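Local coordinates for protein similarities with probable monooxygenase (Photorhabdus luminescens, PDB 4HB9) that probably acts as an FAD-dependent monooxygenase, holding a bound flavin-adenine dinucleotide, at residues I25-Y30 with A123-W128; N129-R134 with F146-S151; T312-G317 with S360-Q365. All blocks are in the same frame, centred on the assembly; numbering follows the deposited sequence.

Overall arrangement
Contacts 1, 2 and 3 follow one another along the chain, each closing before the next opens. Contacts 1 and 3 mark the two outer edges of one parallel five-stranded sheet, strand 126-127 beside 26-30 at one border and strand 313-315 at the other, and their centres lie about 20 Å apart. Contact 2 belongs to a separate three-stranded antiparallel sheet; its centre is about 15 Å from that of contact 1, which it touches, and about 23 Å from that of contact 3, which it does not. Strand 132-137, the first strand of contact 2, comes directly after strand 126-127. Together they illustrate a Rossmann-like FAD-binding fold, with the dinucleotide reached from 26-30, 129-134 and 312-317.

Contact 1: residues I25-Y30 with A123-W128; sequences IKVTIY and ANTIQW
Ile-29 and Ile-126 face each other across a short parallel beta pairing, their CA atoms 4.7 Å apart and their side chains side by side on one face of the sheet. Two backbone hydrogen bonds fix the register: Ile-29 N donates to Thr-125 O at 3.0 Å, and Gln-127 N donates to Ile-29 O at 2.7 Å. Both bonds are nearly straight, so Ile-29 is gripped through its N-H and its carbonyl alike.

The Ile-29 side chain can be followed outward. Its CB lies near the Thr-125 carbonyl oxygen and Ile-126 CA. CG1, placed beside the backbone N (chi1 -62°), turns toward the methyl CG2 of Thr-125. CD1 then completes the reach and packs against Ile-126 CG1 at 4.0 Å. Thr-125 CG2 itself lies 3.6 Å from Val-27 O, one step before the bridged pair.

On the other face Gln-127 does the equivalent work with its aliphatic part. CB and CG run alongside the Tyr-30 ring, the closest approach being CG to CD1 at 3.8 Å. The same CG presses tightly on the methyl CG2 of Thr-28, 3.4 Å away, the two side chains crossing at about a right angle. Thr-28 OG1 takes a different course and hydrogen-bonds to His-3.

Such pairing extends a Rossmann-like sheet by one short edge strand. Strand 26-30 is hydrogen-bonded to strand 3-7 along its other border, while Ile-29 meets Ala-17 and Thr-125 meets Arg-21, both of helix 11-22. From the face of Tyr-30 and Gln-127, the tyrosine reaches Glu-153 and Val-155 of strand 152-155; the residue borders the FAD pocket, though its side chain stays about 5 Å from the cofactor.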
loop_
_atom_site.group_PDB
_atom_site.type_symbol
_atom_site.label_atom_id
_atom_site.label_comp_id
_atom_site.label_asym_id
_atom_site.label_seq_id
_atom_site.Cartn_x
_atom_site.Cartn_y
_atom_site.Cartn_z
ATOM N N ILE A 25 25.413 2.303 -6.120
ATOM C CA ILE A 25 25.050 1.138 -6.937
ATOM C C ILE A 25 24.279 1.572 -8.157
ATOM O O ILE A 25 23.421 2.451 -8.084
ATOM C CB ILE A 25 24.270 0.132 -6.068
ATOM C CG1 ILE A 25 25.192 -0.378 -4.962
ATOM C CG2 ILE A 25 23.700 -1.004 -6.898
ATOM C CD1 ILE A 25 24.485 -1.077 -3.820
ATOM N N LYS A 26 24.583 0.972 -9.301
ATOM C CA LYS A 26 23.909 1.281 -10.544
ATOM C C LYS A 26 22.524 0.642 -10.536
ATOM O O LYS A 26 22.389 -0.541 -10.212
ATOM C CB LYS A 26 24.711 0.729 -11.723
ATOM C CG LYS A 26 24.171 1.102 -13.093
ATOM C CD LYS A 26 24.974 0.405 -14.176
ATOM C CE LYS A 26 24.755 1.052 -15.530
ATOM N NZ LYS A 26 23.314 1.229 -15.869
ATOM N N VAL A 27 21.505 1.418 -10.886
ATOM C CA VAL A 27 20.127 0.951 -10.758
ATOM C C VAL A 27 19.273 1.535 -11.857
ATOM O O VAL A 27 19.402 2.729 -12.222
ATOM C CB VAL A 27 19.547 1.259 -9.337
ATOM C CG1 VAL A 27 19.706 2.728 -9.003
ATOM C CG2 VAL A 27 18.087 0.811 -9.203
ATOM N N THR A 28 18.392 0.695 -12.386
ATOM C CA THR A 28 17.377 1.105 -13.327
ATOM C C THR A 28 16.023 0.545 -12.883
ATOM O O THR A 28 15.938 -0.589 -12.378
ATOM C CB THR A 28 17.706 0.571 -14.747
ATOM O OG1 THR A 28 19.015 1.006 -15.134
ATOM C CG2 THR A 28 16.712 1.058 -15.747
ATOM N N ILE A 29 14.971 1.348 -13.066
ATOM C CA ILE A 29 13.618 0.903 -12.817
ATOM C C ILE A 29 12.861 0.839 -14.110
ATOM O O ILE A 29 12.898 1.773 -14.893
ATOM C CB ILE A 29 12.830 1.878 -11.894
ATOM C CG1 ILE A 29 13.479 1.990 -10.513
ATOM C CG2 ILE A 29 11.389 1.412 -11.767
ATOM C CD1 ILE A 29 12.900 3.125 -9.688
ATOM N N TYR A 30 12.128 -0.244 -14.312
ATOM C CA TYR A 30 11.258 -0.405 -15.472
ATOM C C TYR A 30 9.808 -0.399 -14.990
ATOM O O TYR A 30 9.402 -1.231 -14.191
ATOM C CB TYR A 30 11.589 -1.696 -16.239
ATOM C CG TYR A 30 13.069 -1.803 -16.531
ATOM C CD1 TYR A 30 13.627 -1.213 -17.675
ATOM C CD2 TYR A 30 13.919 -2.440 -15.643
ATOM C CE1 TYR A 30 14.996 -1.296 -17.922
ATOM C CE2 TYR A 30 15.274 -2.518 -15.885
ATOM C CZ TYR A 30 15.799 -1.958 -17.022
ATOM O OH TYR A 30 17.158 -2.057 -17.229
ATOM N N ALA A 123 14.307 10.867 -12.548
ATOM C CA ALA A 123 13.794 11.069 -13.914
ATOM C C ALA A 123 14.587 10.281 -14.943
ATOM O O ALA A 123 14.042 9.824 -15.937
ATOM C CB ALA A 123 13.798 12.545 -14.287
ATOM N N ASN A 124 15.877 10.126 -14.702
ATOM C CA ASN A 124 16.731 9.408 -15.635
ATOM C C ASN A 124 17.103 7.987 -15.109
ATOM O O ASN A 124 17.986 7.308 -15.641
ATOM C CB ASN A 124 17.903 10.347 -15.980
ATOM C CG ASN A 124 17.395 11.742 -16.436
ATOM O OD1 ASN A 124 16.546 11.855 -17.351
ATOM N ND2 ASN A 124 17.850 12.807 -15.753
ATOM N N THR A 125 16.380 7.530 -14.072
ATOM C CA THR A 125 16.481 6.157 -13.553
ATOM C C THR A 125 15.279 5.319 -13.995
ATOM O O THR A 125 15.409 4.110 -14.247
ATOM C CB THR A 125 16.518 6.158 -12.014
ATOM O OG1 THR A 125 17.678 6.857 -11.574
ATOM C CG2 THR A 125 16.544 4.743 -11.417
ATOM N N ILE A 126 14.100 5.946 -14.026
ATOM C CA ILE A 126 12.863 5.244 -14.351
ATOM C C ILE A 126 12.689 5.206 -15.844
ATOM O O ILE A 126 12.695 6.245 -16.498
ATOM C CB ILE A 126 11.628 5.907 -13.743
ATOM C CG1 ILE A 126 11.761 5.943 -12.229
ATOM C CG2 ILE A 126 10.376 5.142 -14.142
ATOM C CD1 ILE A 126 10.775 6.871 -11.569
ATOM N N GLN A 127 12.549 3.995 -16.370
ATOM C CA GLN A 127 12.247 3.765 -17.775
ATOM C C GLN A 127 10.758 3.480 -17.866
ATOM O O GLN A 127 10.281 2.405 -17.462
ATOM C CB GLN A 127 13.041 2.566 -18.285
ATOM C CG GLN A 127 14.479 2.518 -17.791
ATOM C CD GLN A 127 15.270 3.771 -18.107
ATOM O OE1 GLN A 127 16.040 4.295 -17.254
ATOM N NE2 GLN A 127 15.128 4.251 -19.337
ATOM N N TRP A 128 10.030 4.450 -18.405
ATOM C CA TRP A 128 8.583 4.396 -18.475
ATOM C C TRP A 128 8.155 3.540 -19.648
ATOM O O TRP A 128 8.949 3.297 -20.550
ATOM C CB TRP A 128 8.016 5.813 -18.623
ATOM C CG TRP A 128 8.436 6.746 -17.518
ATOM C CD1 TRP A 128 9.443 7.657 -17.559
ATOM C CD2 TRP A 128 7.862 6.834 -16.209
ATOM N NE1 TRP A 128 9.534 8.315 -16.355
ATOM C CE2 TRP A 128 8.563 7.839 -15.513
ATOM C CE3 TRP A 128 6.833 6.151 -15.555
ATOM C CZ2 TRP A 128 8.269 8.184 -14.180
ATOM C CZ3 TRP A 128 6.518 6.519 -14.215
ATOM C CH2 TRP A 128 7.244 7.519 -13.558
#

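Contact 2: residues N129-R134 with F146-S151. With FAD (flavin-adenine dinucleotide), chain B.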
loop_
_atom_site.group_PDB
_atom_site.type_symbol
_atom_site.label_atom_id
_atom_site.label_comp_id
_atom_site.label_asym_id
_atom_site.label_seq_id
_atom_site.Cartn_x
_atom_site.Cartn_y
_atom_site.Cartn_z
ATOM N N ASN A 129 6.905 3.071 -19.612
ATOM C CA ASN A 129 6.302 2.278 -20.684
ATOM C C ASN A 129 7.029 0.968 -20.958
ATOM O O ASN A 129 7.150 0.535 -22.096
ATOM C CB ASN A 129 6.198 3.099 -21.966
ATOM C CG ASN A 129 5.504 4.427 -21.740
ATOM O OD1 ASN A 129 4.290 4.472 -21.533
ATOM N ND2 ASN A 129 6.270 5.513 -21.764
ATOM N N LYS A 130 7.506 0.353 -19.891
ATOM C CA LYS A 130 8.252 -0.870 -19.949
ATOM C C LYS A 130 7.505 -1.889 -19.105
ATOM O O LYS A 130 7.627 -1.906 -17.870
ATOM C CB LYS A 130 9.663 -0.628 -19.414
ATOM C CG LYS A 130 10.504 0.255 -20.321
ATOM C CD LYS A 130 11.174 -0.616 -21.377
ATOM C CE LYS A 130 11.711 0.152 -22.556
ATOM N NZ LYS A 130 12.605 -0.764 -23.330
ATOM N N THR A 131 6.721 -2.732 -19.773
ATOM C CA THR A 131 5.938 -3.756 -19.092
ATOM C C THR A 131 6.712 -5.064 -19.081
ATOM O O THR A 131 6.872 -5.702 -20.120
ATOM C CB THR A 131 4.574 -3.966 -19.802
ATOM O OG1 THR A 131 3.814 -2.766 -19.703
ATOM C CG2 THR A 131 3.770 -5.091 -19.182
ATOM N N PHE A 132 7.154 -5.473 -17.897
ATOM C CA PHE A 132 7.826 -6.737 -17.721
ATOM C C PHE A 132 6.904 -7.893 -18.121
ATOM O O PHE A 132 5.723 -7.913 -17.768
ATOM C CB PHE A 132 8.285 -6.908 -16.276
ATOM C CG PHE A 132 8.703 -8.292 -15.951
ATOM C CD1 PHE A 132 10.027 -8.665 -16.044
ATOM C CD2 PHE A 132 7.764 -9.241 -15.594
ATOM C CE1 PHE A 132 10.416 -9.964 -15.761
ATOM C CE2 PHE A 132 8.137 -10.541 -15.310
ATOM C CZ PHE A 132 9.472 -10.904 -15.386
ATOM N N VAL A 133 7.456 -8.845 -18.867
ATOM C CA VAL A 133 6.735 -10.058 -19.271
ATOM C C VAL A 133 7.425 -11.318 -18.706
ATOM O O VAL A 133 6.766 -12.195 -18.154
ATOM C CB VAL A 133 6.638 -10.154 -20.814
ATOM C CG1 VAL A 133 6.099 -11.511 -21.250
ATOM C CG2 VAL A 133 5.769 -9.026 -21.371
ATOM N N ARG A 134 8.745 -11.406 -18.824
ATOM C CA ARG A 134 9.500 -12.529 -18.271
ATOM C C ARG A 134 10.981 -12.237 -18.191
ATOM O O ARG A 134 11.462 -11.282 -18.770
ATOM C CB ARG A 134 9.282 -13.810 -19.103
ATOM C CG ARG A 134 9.869 -13.752 -20.494
ATOM C CD ARG A 134 9.480 -14.972 -21.343
ATOM N NE ARG A 134 9.936 -14.762 -22.716
ATOM C CZ ARG A 134 11.105 -15.168 -23.204
ATOM N NH1 ARG A 134 11.967 -15.851 -22.453
ATOM N NH2 ARG A 134 11.410 -14.895 -24.463
ATOM N N PHE A 146 12.668 -9.344 -20.500
ATOM C CA PHE A 146 11.872 -9.081 -21.695
ATOM C C PHE A 146 10.647 -8.233 -21.379
ATOM O O PHE A 146 9.911 -8.558 -20.463
ATOM C CB PHE A 146 11.365 -10.402 -22.276
ATOM C CG PHE A 146 12.466 -11.331 -22.719
ATOM C CD1 PHE A 146 12.833 -11.411 -24.051
ATOM C CD2 PHE A 146 13.148 -12.104 -21.801
ATOM C CE1 PHE A 146 13.843 -12.271 -24.466
ATOM C CE2 PHE A 146 14.169 -12.959 -22.206
ATOM C CZ PHE A 146 14.513 -13.050 -23.543
ATOM N N PHE A 147 10.402 -7.214 -22.193
ATOM C CA PHE A 147 9.249 -6.341 -22.042
ATOM C C PHE A 147 8.194 -6.555 -23.115
ATOM O O PHE A 147 8.462 -7.132 -24.171
ATOM C CB PHE A 147 9.719 -4.888 -21.995
ATOM C CG PHE A 147 10.741 -4.649 -20.940
ATOM C CD1 PHE A 147 10.364 -4.554 -19.607
ATOM C CD2 PHE A 147 12.083 -4.574 -21.260
ATOM C CE1 PHE A 147 11.306 -4.367 -18.607
ATOM C CE2 PHE A 147 13.035 -4.384 -20.267
ATOM C CZ PHE A 147 12.646 -4.277 -18.938
ATOM N N ALA A 148 6.975 -6.105 -22.831
ATOM C CA ALA A 148 5.813 -6.386 -23.696
ATOM C C ALA A 148 5.949 -5.790 -25.097
ATOM O O ALA A 148 5.360 -6.295 -26.058
ATOM C CB ALA A 148 4.544 -5.854 -23.059
ATOM N N ASP A 149 6.694 -4.696 -25.197
ATOM C CA ASP A 149 6.913 -4.046 -26.496
ATOM C C ASP A 149 7.989 -4.756 -27.323
ATOM O O ASP A 149 8.305 -4.318 -28.445
ATOM C CB ASP A 149 7.260 -2.559 -26.328
ATOM C CG ASP A 149 8.631 -2.322 -25.690
ATOM O OD1 ASP A 149 9.302 -3.263 -25.197
ATOM O OD2 ASP A 149 9.041 -1.142 -25.670
ATOM N N GLY A 150 8.562 -5.830 -26.777
ATOM C CA GLY A 150 9.548 -6.636 -27.512
ATOM C C GLY A 150 10.996 -6.237 -27.239
ATOM O O GLY A 150 11.939 -6.846 -27.766
ATOM N N SER A 151 11.197 -5.226 -26.397
ATOM C CA SER A 151 12.546 -4.856 -26.009
ATOM C C SER A 151 13.071 -5.773 -24.908
ATOM O O SER A 151 12.311 -6.568 -24.329
ATOM C CB SER A 151 12.617 -3.384 -25.579
ATOM O OG SER A 151 11.797 -3.116 -24.453
HETATM P PA FAD B . 2.924 -0.485 -5.838
HETATM O O1A FAD B . 3.162 0.774 -5.047
HETATM O O2A FAD B . 1.588 -1.001 -6.252
HETATM O O5B FAD B . 3.862 -0.431 -7.134
HETATM C C5B FAD B . 3.868 -1.459 -8.107
HETATM C C4B FAD B . 4.397 -0.804 -9.368
HETATM O O4B FAD B . 4.718 -1.833 -10.322
HETATM C C3B FAD B . 3.389 0.155 -10.032
HETATM O O3B FAD B . 4.007 1.385 -10.415
HETATM C C2B FAD B . 2.929 -0.648 -11.232
HETATM O O2B FAD B . 2.495 0.115 -12.343
HETATM C C1B FAD B . 4.205 -1.431 -11.573
HETATM N N9A FAD B . 4.021 -2.650 -12.362
HETATM C C8A FAD B . 3.109 -3.639 -12.162
HETATM N N7A FAD B . 3.287 -4.655 -13.055
HETATM C C5A FAD B . 4.326 -4.290 -13.836
HETATM C C6A FAD B . 5.015 -4.911 -14.984
HETATM N N6A FAD B . 4.547 -6.104 -15.418
HETATM N N1A FAD B . 6.039 -4.245 -15.555
HETATM C C2A FAD B . 6.468 -3.058 -15.068
HETATM N N3A FAD B . 5.895 -2.428 -14.023
HETATM C C4A FAD B . 4.827 -2.999 -13.375
HETATM N N1 FAD B . -0.231 1.246 3.087
HETATM C C2 FAD B . 0.213 1.758 4.257
HETATM O O2 FAD B . 1.323 1.378 4.769
HETATM N N3 FAD B . -0.510 2.693 4.903
HETATM C C4 FAD B . -1.703 3.142 4.502
HETATM O O4 FAD B . -2.316 4.013 5.176
HETATM C C4X FAD B . -2.272 2.602 3.264
HETATM N N5 FAD B . -3.475 3.014 2.771
HETATM C C5X FAD B . -3.952 2.473 1.627
HETATM C C6 FAD B . -5.189 2.862 1.125
HETATM C C7 FAD B . -5.698 2.324 -0.059
HETATM C C7M FAD B . -7.047 2.751 -0.607
HETATM C C8 FAD B . -4.918 1.311 -0.790
HETATM C C8M FAD B . -5.436 0.718 -2.082
HETATM C C9 FAD B . -3.680 0.917 -0.293
HETATM C C9A FAD B . -3.155 1.450 0.884
HETATM N N10 FAD B . -1.898 1.042 1.384
HETATM C C10 FAD B . -1.432 1.592 2.573
HETATM C "C1'" FAD B . -1.084 0.001 0.725
HETATM C "C2'" FAD B . -0.018 0.572 -0.208
HETATM O "O2'" FAD B . -0.576 1.522 -1.099
HETATM C "C3'" FAD B . 0.601 -0.571 -1.009
HETATM O "O3'" FAD B . 0.836 -1.670 -0.129
HETATM C "C4'" FAD B . 1.925 -0.138 -1.622
HETATM O "O4'" FAD B . 1.634 0.625 -2.778
HETATM C "C5'" FAD B . 2.792 -1.313 -2.020
HETATM O "O5'" FAD B . 3.980 -0.786 -2.573
HETATM P P FAD B . 4.650 -1.586 -3.799
HETATM O O1P FAD B . 5.816 -0.719 -4.211
HETATM O O2P FAD B . 4.863 -3.018 -3.386
HETATM O O3P FAD B . 3.578 -1.681 -4.990
HETATM O O HOH W 1 6.721 -2.603 -22.708
HETATM O O HOH W 2 8.200 1.126 -24.442
HETATM O O HOH W 3 11.377 -0.178 -26.098
#
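Residues 129-134 and 146-151 meet in an antiparallel beta pairing at the protein surface, Phe-132 facing Phe-147 and Arg-134 facing Phe-146 in the hairpin of strands 132-137 and 143-147, beside the adenine of FAD. Val-133 N donates to Phe-146 O at 2.9 Å, while Arg-134 N reaches the same oxygen only weakly. Phe-146 N returns a bond to Arg-134 O. The Arg-134 guanidinium lies flat over the Phe-146 ring, CZ 3.8 Å from the ring centroid and planes 18° apart, a cation-pi stack; its NH1 is also salt-bridged to Glu-136.

Val-133 and Arg-134 sharing one partner make a classic beta bulge, which shifts the register by a residue. Further on, a type I turn runs from Phe-147 to Gly-150; Asp-149 OD1 accepts from Ser-151 N, an Asx turn, and also takes the Ser-151 hydroxyl on its syn lone pair.

Lys-130 crosses the Phe-147 ring, CD resting over its face at 4.1 Å from the centroid. A bend at chi2 (-86°) lays the lysine chain over the ring and carries NZ to Ser-151 OG, to which it donates at 2.7 Å. Lys-130 NZ and Asp-149 OD2 are 4.3 Å apart, too far for a direct salt bridge, and a water joins them. At the cofactor, Phe-132 reads the adenine edge with its backbone: N donates to FAD N1A at 2.9 Å, and FAD N6A donates to Phe-132 O at 3.2 Å.

Contact 3: residues T312-G317 with S360-Q365; sequences TVTLLG and SDYEQQ
Tyr-362 and Thr-314 each place an atom beyond CB anti to the backbone nitrogen, CG in the tyrosine (chi1 158°) and OG1 in the threonine (chi1 -166°). The first torsion sends the phenol from the helix to the Leu-315 carbonyl; the second turns the hydroxyl to the helix, where Glu-363 comes to meet it with a chain extended beyond CG. Thr-314 OG1 donates to Glu-363 OE2 at 2.7 Å, reaching that oxygen on its anti side and somewhat out of the carboxylate plane. The two side chains slide past each other in opposite directions. Tyr-362 OH donates to Leu-315 O, also at 2.7 Å, lying in the carbonyl plane on a lone pair. Both Leu-315 O and Thr-314 OG1 sit at the ring edge, in its plane, with CE2 approaching OG1 to 3.7 Å. Leu-316 CB also closes on the hydroxyl, 3.2 Å from Tyr-362 OH.

The frame is a strand packed on a helix: strand 313-315, at the border of the parallel sheet, and the segment 360-365 of helix 355-386 run 9.8 Å apart at closest approach, with their directions 26° from parallel. Gly-317 follows at the N-cap of helix 318-321, and with Asp-318, which binds FAD, it is consistent with the GD motif of flavoprotein hydroxylases.

All the touching residues are buried, so the carboxylate of Glu-363 depends on polar neighbours. Besides Thr-314, OE2 is bonded to Trp-308 and OE1 to Ser-310, an arrangement that would probably favour a charged carboxylate. Tyr-362 also packs on Asp-337 and Leu-340 of helix 330-349, and Asp-337 in turn accepts from Gly-317 N. Val-313, pointing away from helix 355-386, and Leu-315 pack on helix 167-172.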
loop_
_atom_site.group_PDB
_atom_site.type_symbol
_atom_site.label_atom_id
_atom_site.label_comp_id
_atom_site.label_asym_id
_atom_site.label_seq_id
_atom_site.Cartn_x
_atom_site.Cartn_y
_atom_site.Cartn_z
ATOM N N THR A 312 19.901 -14.413 -7.766
ATOM C CA THR A 312 20.004 -13.012 -8.143
ATOM C C THR A 312 18.660 -12.393 -8.551
ATOM O O THR A 312 18.614 -11.235 -8.933
ATOM C CB THR A 312 21.033 -12.851 -9.268
ATOM O OG1 THR A 312 20.634 -13.637 -10.386
ATOM C CG2 THR A 312 22.416 -13.293 -8.786
ATOM N N VAL A 313 17.570 -13.148 -8.461
ATOM C CA VAL A 313 16.203 -12.597 -8.591
ATOM C C VAL A 313 15.633 -12.573 -7.184
ATOM O O VAL A 313 15.722 -13.588 -6.425
ATOM C CB VAL A 313 15.283 -13.495 -9.458
ATOM C CG1 VAL A 313 13.866 -12.949 -9.517
ATOM C CG2 VAL A 313 15.829 -13.665 -10.868
ATOM N N THR A 314 15.043 -11.436 -6.808
ATOM C CA THR A 314 14.332 -11.359 -5.547
ATOM C C THR A 314 13.086 -10.455 -5.670
ATOM O O THR A 314 12.761 -9.993 -6.742
ATOM C CB THR A 314 15.263 -10.959 -4.383
ATOM O OG1 THR A 314 14.619 -11.204 -3.143
ATOM C CG2 THR A 314 15.693 -9.536 -4.420
ATOM N N LEU A 315 12.373 -10.274 -4.568
ATOM C CA LEU A 315 11.087 -9.556 -4.589
ATOM C C LEU A 315 11.003 -8.589 -3.448
ATOM O O LEU A 315 11.669 -8.805 -2.427
ATOM C CB LEU A 315 9.926 -10.545 -4.455
ATOM C CG LEU A 315 9.845 -11.589 -5.571
ATOM C CD1 LEU A 315 8.901 -12.710 -5.169
ATOM C CD2 LEU A 315 9.455 -10.993 -6.901
ATOM N N LEU A 316 10.160 -7.552 -3.594
ATOM C CA LEU A 316 9.827 -6.710 -2.453
ATOM C C LEU A 316 8.423 -6.139 -2.533
ATOM O O LEU A 316 7.778 -6.228 -3.548
ATOM C CB LEU A 316 10.863 -5.610 -2.185
ATOM C CG LEU A 316 11.062 -4.373 -3.023
ATOM C CD1 LEU A 316 9.929 -3.347 -2.908
ATOM C CD2 LEU A 316 12.359 -3.729 -2.555
ATOM N N GLY A 317 7.949 -5.619 -1.415
ATOM C CA GLY A 317 6.639 -4.994 -1.359
ATOM C C GLY A 317 5.498 -5.977 -1.491
ATOM O O GLY A 317 5.610 -7.133 -1.058
ATOM N N SER A 360 19.954 -13.651 0.413
ATOM C CA SER A 360 19.391 -14.619 1.363
ATOM C C SER A 360 19.077 -14.047 2.729
ATOM O O SER A 360 18.039 -14.386 3.325
ATOM C CB SER A 360 20.370 -15.809 1.539
ATOM O OG SER A 360 19.727 -16.820 2.264
ATOM N N ASP A 361 19.982 -13.207 3.238
ATOM C CA ASP A 361 19.838 -12.520 4.528
ATOM C C ASP A 361 18.614 -11.611 4.484
ATOM O O ASP A 361 17.798 -11.592 5.431
ATOM C CB ASP A 361 21.115 -11.686 4.823
ATOM C CG ASP A 361 21.152 -11.061 6.220
ATOM O OD1 ASP A 361 20.363 -11.414 7.114
ATOM O OD2 ASP A 361 22.014 -10.178 6.453
ATOM N N TYR A 362 18.529 -10.823 3.412
ATOM C CA TYR A 362 17.357 -9.950 3.189
ATOM C C TYR A 362 16.065 -10.784 3.228
ATOM O O TYR A 362 15.132 -10.454 3.941
ATOM C CB TYR A 362 17.476 -9.215 1.841
ATOM C CG TYR A 362 16.124 -8.738 1.307
ATOM C CD1 TYR A 362 15.399 -7.747 1.961
ATOM C CD2 TYR A 362 15.556 -9.328 0.195
ATOM C CE1 TYR A 362 14.148 -7.335 1.484
ATOM C CE2 TYR A 362 14.323 -8.934 -0.288
ATOM C CZ TYR A 362 13.618 -7.937 0.362
ATOM O OH TYR A 362 12.385 -7.566 -0.128
ATOM N N GLU A 363 16.042 -11.867 2.451
ATOM C CA GLU A 363 14.844 -12.696 2.314
ATOM C C GLU A 363 14.423 -13.334 3.618
ATOM O O GLU A 363 13.225 -13.405 3.924
ATOM C CB GLU A 363 15.006 -13.734 1.191
ATOM C CG GLU A 363 15.044 -13.086 -0.190
ATOM C CD GLU A 363 15.378 -14.048 -1.292
ATOM O OE1 GLU A 363 16.064 -15.056 -0.977
ATOM O OE2 GLU A 363 15.018 -13.781 -2.480
ATOM N N GLN A 364 15.398 -13.766 4.414
ATOM C CA GLN A 364 15.108 -14.402 5.696
ATOM C C GLN A 364 14.532 -13.381 6.699
ATOM O O GLN A 364 13.534 -13.650 7.375
ATOM C CB GLN A 364 16.364 -15.089 6.254
ATOM C CG GLN A 364 16.121 -15.965 7.454
ATOM C CD GLN A 364 15.456 -17.306 7.134
ATOM O OE1 GLN A 364 15.120 -17.618 5.982
ATOM N NE2 GLN A 364 15.234 -18.097 8.172
ATOM N N GLN A 365 15.134 -12.201 6.779
ATOM C CA GLN A 365 14.611 -11.150 7.642
ATOM C C GLN A 365 13.231 -10.710 7.183
ATOM O O GLN A 365 12.339 -10.487 8.006
ATOM C CB GLN A 365 15.542 -9.931 7.693
ATOM C CG GLN A 365 16.871 -10.224 8.358
ATOM C CD GLN A 365 17.626 -8.973 8.741
ATOM O OE1 GLN A 365 17.036 -7.974 9.176
ATOM N NE2 GLN A 365 18.939 -9.028 8.606
HETATM O O HOH W 4 16.296 -15.063 -4.428
#